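Local coordinates for DNA polymerase II large subunit (Pyrococcus horikoshii, PDB 7OEC), which contains a protein-splicing intein, the part crystallised here, which probably excises itself and joins its flanking segments of the replicative polymerase, at residues V52-P57 and Y156-I161. The protein carries 2 engineered substitutions. Numbering follows the deposited sequence. Where two conformers were deposited one is given.
Sequences VYSFNP and YHTVII
N56 lays its side-chain amide obliquely across one side of the Y156 ring, the two planes 42° apart, with CG 3.7 Å from CE1 of the tyrosine. The asparagine has CG anti to the backbone N (chi1 177°), which brings CB and the amide to CE1 and CD1 of the ring; OD1 has its polar partner in the backbone N of E58, which helps fix the amide's rotation. S54 CB also approaches the ring obliquely, and it packs against Y156 CB at 3.9 Å. Beyond this pair two hydroxyls reach across in opposite directions. S54 OG donates to T158 O at 2.8 Å, meeting the carbonyl at a C=O...O angle of 151° but tilted from its plane. T158 OG1, turned between its own backbone N and carbonyl carbon (chi1 56°), donates to F55 O at 2.7 Å. A valine here would probably leave F55 O without this donor. The crossing illustrates how the all-beta intein splicing domain, of the Hint fold, joins strands that are not sheet neighbours: strand 50-56 pairs with 10-15 and 61-74, strand 158-161 with 165-168, and segments 52-56 and 158-161 run at 116° to each other. Across the crossing the hydrogen bonds are made by hydroxyl side chains and a bridging water. This water probably donates to Y53 O and accepts from I160 N, 2.8 Å away, bridging two backbones too far apart to bond directly. Apolar contacts lie to either side of it, I160 CD1 resting against Y53 CB and V52 CG2 meeting V159 CG1, each at 4.3 Å.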
ATOM      1  N   VAL A  52       2.487   4.013  10.917  1.00 21.84           N
ATOM      2  CA  VAL A  52       2.606   3.896   9.475  1.00 21.40           C
ATOM      3  C   VAL A  52       2.687   5.289   8.881  1.00 24.00           C
ATOM      4  O   VAL A  52       2.047   6.231   9.369  1.00 24.00           O
ATOM      5  CB  VAL A  52       1.455   3.044   8.906  1.00 21.57           C
ATOM      6  CG1 VAL A  52       0.093   3.711   9.052  1.00 22.19           C
ATOM      7  CG2 VAL A  52       1.723   2.738   7.457  1.00 23.20           C
ATOM      8  N   TYR A  53       3.523   5.449   7.861  1.00 21.59           N
ATOM      9  CA  TYR A  53       3.522   6.710   7.141  1.00 24.48           C
ATOM     10  C   TYR A  53       2.396   6.749   6.113  1.00 23.20           C
ATOM     11  O   TYR A  53       2.179   5.820   5.332  1.00 25.62           O
ATOM     12  CB  TYR A  53       4.847   6.892   6.441  1.00 28.85           C
ATOM     13  CG  TYR A  53       6.006   7.305   7.334  1.00 32.24           C
ATOM     14  CD1 TYR A  53       6.293   8.631   7.539  1.00 40.03           C
ATOM     15  CD2 TYR A  53       6.830   6.375   7.912  1.00 31.50           C
ATOM     16  CE1 TYR A  53       7.345   9.015   8.288  1.00 43.90           C
ATOM     17  CE2 TYR A  53       7.907   6.748   8.677  1.00 35.63           C
ATOM     18  CZ  TYR A  53       8.157   8.078   8.863  1.00 41.93           C
ATOM     19  OH  TYR A  53       9.208   8.553   9.605  1.00 48.12           O
ATOM     20  N   SER A  54       1.669   7.829   6.132  1.00 24.63           N
ATOM     21  CA  SER A  54       0.544   8.022   5.237  0.58 20.83           C
ATOM     22  C   SER A  54       0.743   9.326   4.491  1.00 23.07           C
ATOM     23  O   SER A  54       1.618  10.125   4.796  1.00 25.08           O
ATOM     24  CB  SER A  54      -0.810   8.087   5.972  0.58 22.72           C
ATOM     25  OG  SER A  54      -1.131   6.872   6.595  0.58 24.06           O
ATOM     26  N   PHE A  55      -0.081   9.534   3.497  1.00 25.56           N
ATOM     27  CA  PHE A  55      -0.102  10.780   2.763  1.00 25.14           C
ATOM     28  C   PHE A  55      -1.467  11.410   2.991  1.00 23.80           C
ATOM     29  O   PHE A  55      -2.501  10.756   2.788  1.00 25.77           O
ATOM     30  CB  PHE A  55       0.145  10.547   1.269  1.00 26.39           C
ATOM     31  CG  PHE A  55       0.519  11.790   0.528  1.00 27.71           C
ATOM     32  CD1 PHE A  55      -0.411  12.490  -0.227  1.00 30.60           C
ATOM     33  CD2 PHE A  55       1.808  12.300   0.642  1.00 30.41           C
ATOM     34  CE1 PHE A  55      -0.036  13.652  -0.873  1.00 31.71           C
ATOM     35  CE2 PHE A  55       2.172  13.468   0.000  1.00 31.05           C
ATOM     36  CZ  PHE A  55       1.259  14.132  -0.765  1.00 30.76           C
ATOM     37  N   ASN A  56      -1.459  12.666   3.458  1.00 22.87           N
ATOM     38  CA  ASN A  56      -2.664  13.427   3.706  1.00 22.37           C
ATOM     39  C   ASN A  56      -2.950  14.252   2.463  1.00 24.18           C
ATOM     40  O   ASN A  56      -2.266  15.273   2.216  1.00 24.84           O
ATOM     41  CB  ASN A  56      -2.506  14.343   4.902  1.00 21.86           C
ATOM     42  CG  ASN A  56      -3.710  15.167   5.102  1.00 26.24           C
ATOM     43  OD1 ASN A  56      -4.719  14.975   4.413  1.00 28.94           O
ATOM     44  ND2 ASN A  56      -3.659  16.062   6.063  1.00 27.85           N
ATOM     45  N   PRO A  57      -3.930  13.828   1.659  1.00 24.00           N
ATOM     46  CA  PRO A  57      -4.190  14.552   0.412  1.00 25.98           C
ATOM     47  C   PRO A  57      -4.775  15.921   0.645  1.00 26.63           C
ATOM     48  O   PRO A  57      -4.714  16.754  -0.257  1.00 27.94           O
ATOM     49  CB  PRO A  57      -5.180  13.648  -0.322  1.00 29.69           C
ATOM     50  CG  PRO A  57      -5.956  12.940   0.822  1.00 30.28           C
ATOM     51  CD  PRO A  57      -4.893  12.714   1.880  1.00 26.04           C
ATOM     52  N   TYR A 156      -6.271   8.438   7.571  1.00 24.10           N
ATOM     53  CA  TYR A 156      -5.931   8.812   6.192  1.00 25.90           C
ATOM     54  C   TYR A 156      -6.111   7.702   5.150  1.00 27.15           C
ATOM     55  O   TYR A 156      -6.415   7.953   3.967  1.00 29.18           O
ATOM     56  CB  TYR A 156      -4.472   9.272   6.189  1.00 28.63           C
ATOM     57  CG  TYR A 156      -4.227  10.423   7.113  1.00 31.14           C
ATOM     58  CD1 TYR A 156      -4.734  11.678   6.837  1.00 33.15           C
ATOM     59  CD2 TYR A 156      -3.583  10.237   8.301  1.00 33.14           C
ATOM     60  CE1 TYR A 156      -4.553  12.699   7.709  1.00 33.65           C
ATOM     61  CE2 TYR A 156      -3.438  11.236   9.172  1.00 33.93           C
ATOM     62  CZ  TYR A 156      -3.891  12.475   8.867  1.00 34.54           C
ATOM     63  OH  TYR A 156      -3.687  13.497   9.765  1.00 40.20           O
ATOM     64  N   HIS A 157      -5.906   6.476   5.571  1.00 22.91           N
ATOM     65  CA  HIS A 157      -6.121   5.305   4.727  1.00 20.63           C
ATOM     66  C   HIS A 157      -5.282   5.303   3.459  1.00 22.06           C
ATOM     67  O   HIS A 157      -5.669   4.692   2.463  1.00 21.41           O
ATOM     68  CB  HIS A 157      -7.596   5.060   4.382  1.00 24.17           C
ATOM     69  CG  HIS A 157      -8.511   5.086   5.564  1.00 29.07           C
ATOM     70  ND1 HIS A 157      -8.210   4.527   6.795  1.00 33.89           N
ATOM     71  CD2 HIS A 157      -9.720   5.670   5.709  1.00 37.80           C
ATOM     72  CE1 HIS A 157      -9.212   4.742   7.632  1.00 37.68           C
ATOM     73  NE2 HIS A 157     -10.120   5.472   7.007  1.00 40.93           N
ATOM     74  N   THR A 158      -4.107   5.916   3.514  1.00 21.51           N
ATOM     75  CA  THR A 158      -3.107   5.832   2.465  1.00 18.98           C
ATOM     76  C   THR A 158      -1.811   5.332   3.084  1.00 17.84           C
ATOM     77  O   THR A 158      -1.610   5.407   4.302  1.00 21.04           O
ATOM     78  CB  THR A 158      -2.886   7.189   1.841  1.00 21.43           C
ATOM     79  OG1 THR A 158      -2.534   8.087   2.867  1.00 25.65           O
ATOM     80  CG2 THR A 158      -4.149   7.709   1.215  1.00 23.96           C
ATOM     81  N   VAL A 159      -0.963   4.772   2.227  1.00 16.59           N
ATOM     82  CA  VAL A 159       0.284   4.149   2.631  1.00 17.60           C
ATOM     83  C   VAL A 159       1.308   4.456   1.549  1.00 16.18           C
ATOM     84  O   VAL A 159       0.977   4.891   0.436  1.00 16.71           O
ATOM     85  CB  VAL A 159       0.135   2.624   2.836  1.00 19.37           C
ATOM     86  CG1 VAL A 159      -0.783   2.298   4.009  1.00 22.60           C
ATOM     87  CG2 VAL A 159      -0.411   1.945   1.598  1.00 20.58           C
ATOM     88  N   ILE A 160       2.570   4.228   1.897  1.00 16.88           N
ATOM     89  CA  ILE A 160       3.705   4.479   1.017  1.00 16.35           C
ATOM     90  C   ILE A 160       4.435   3.157   0.842  1.00 15.76           C
ATOM     91  O   ILE A 160       4.988   2.616   1.803  1.00 18.27           O
ATOM     92  CB  ILE A 160       4.598   5.595   1.570  1.00 18.13           C
ATOM     93  CG1 ILE A 160       3.734   6.875   1.697  1.00 20.95           C
ATOM     94  CG2 ILE A 160       5.780   5.807   0.650  1.00 19.68           C
ATOM     95  CD1 ILE A 160       4.397   7.998   2.329  1.00 24.45           C
ATOM     96  N   ILE A 161       4.394   2.603  -0.369  1.00 16.41           N
ATOM     97  CA  ILE A 161       4.785   1.215  -0.565  1.00 15.94           C
ATOM     98  C   ILE A 161       5.922   1.075  -1.566  1.00 15.37           C
ATOM     99  O   ILE A 161       6.164   1.928  -2.412  1.00 17.20           O
ATOM    100  CB  ILE A 161       3.608   0.319  -0.973  1.00 16.48           C
ATOM    101  CG1 ILE A 161       3.032   0.722  -2.311  1.00 17.29           C
ATOM    102  CG2 ILE A 161       2.575   0.255   0.181  1.00 19.62           C
ATOM    103  CD1 ILE A 161       2.075  -0.332  -2.875  1.00 18.79           C
TER
HETATM  104  O   HOH W   1       3.263   3.582   4.562  1.00 19.76           O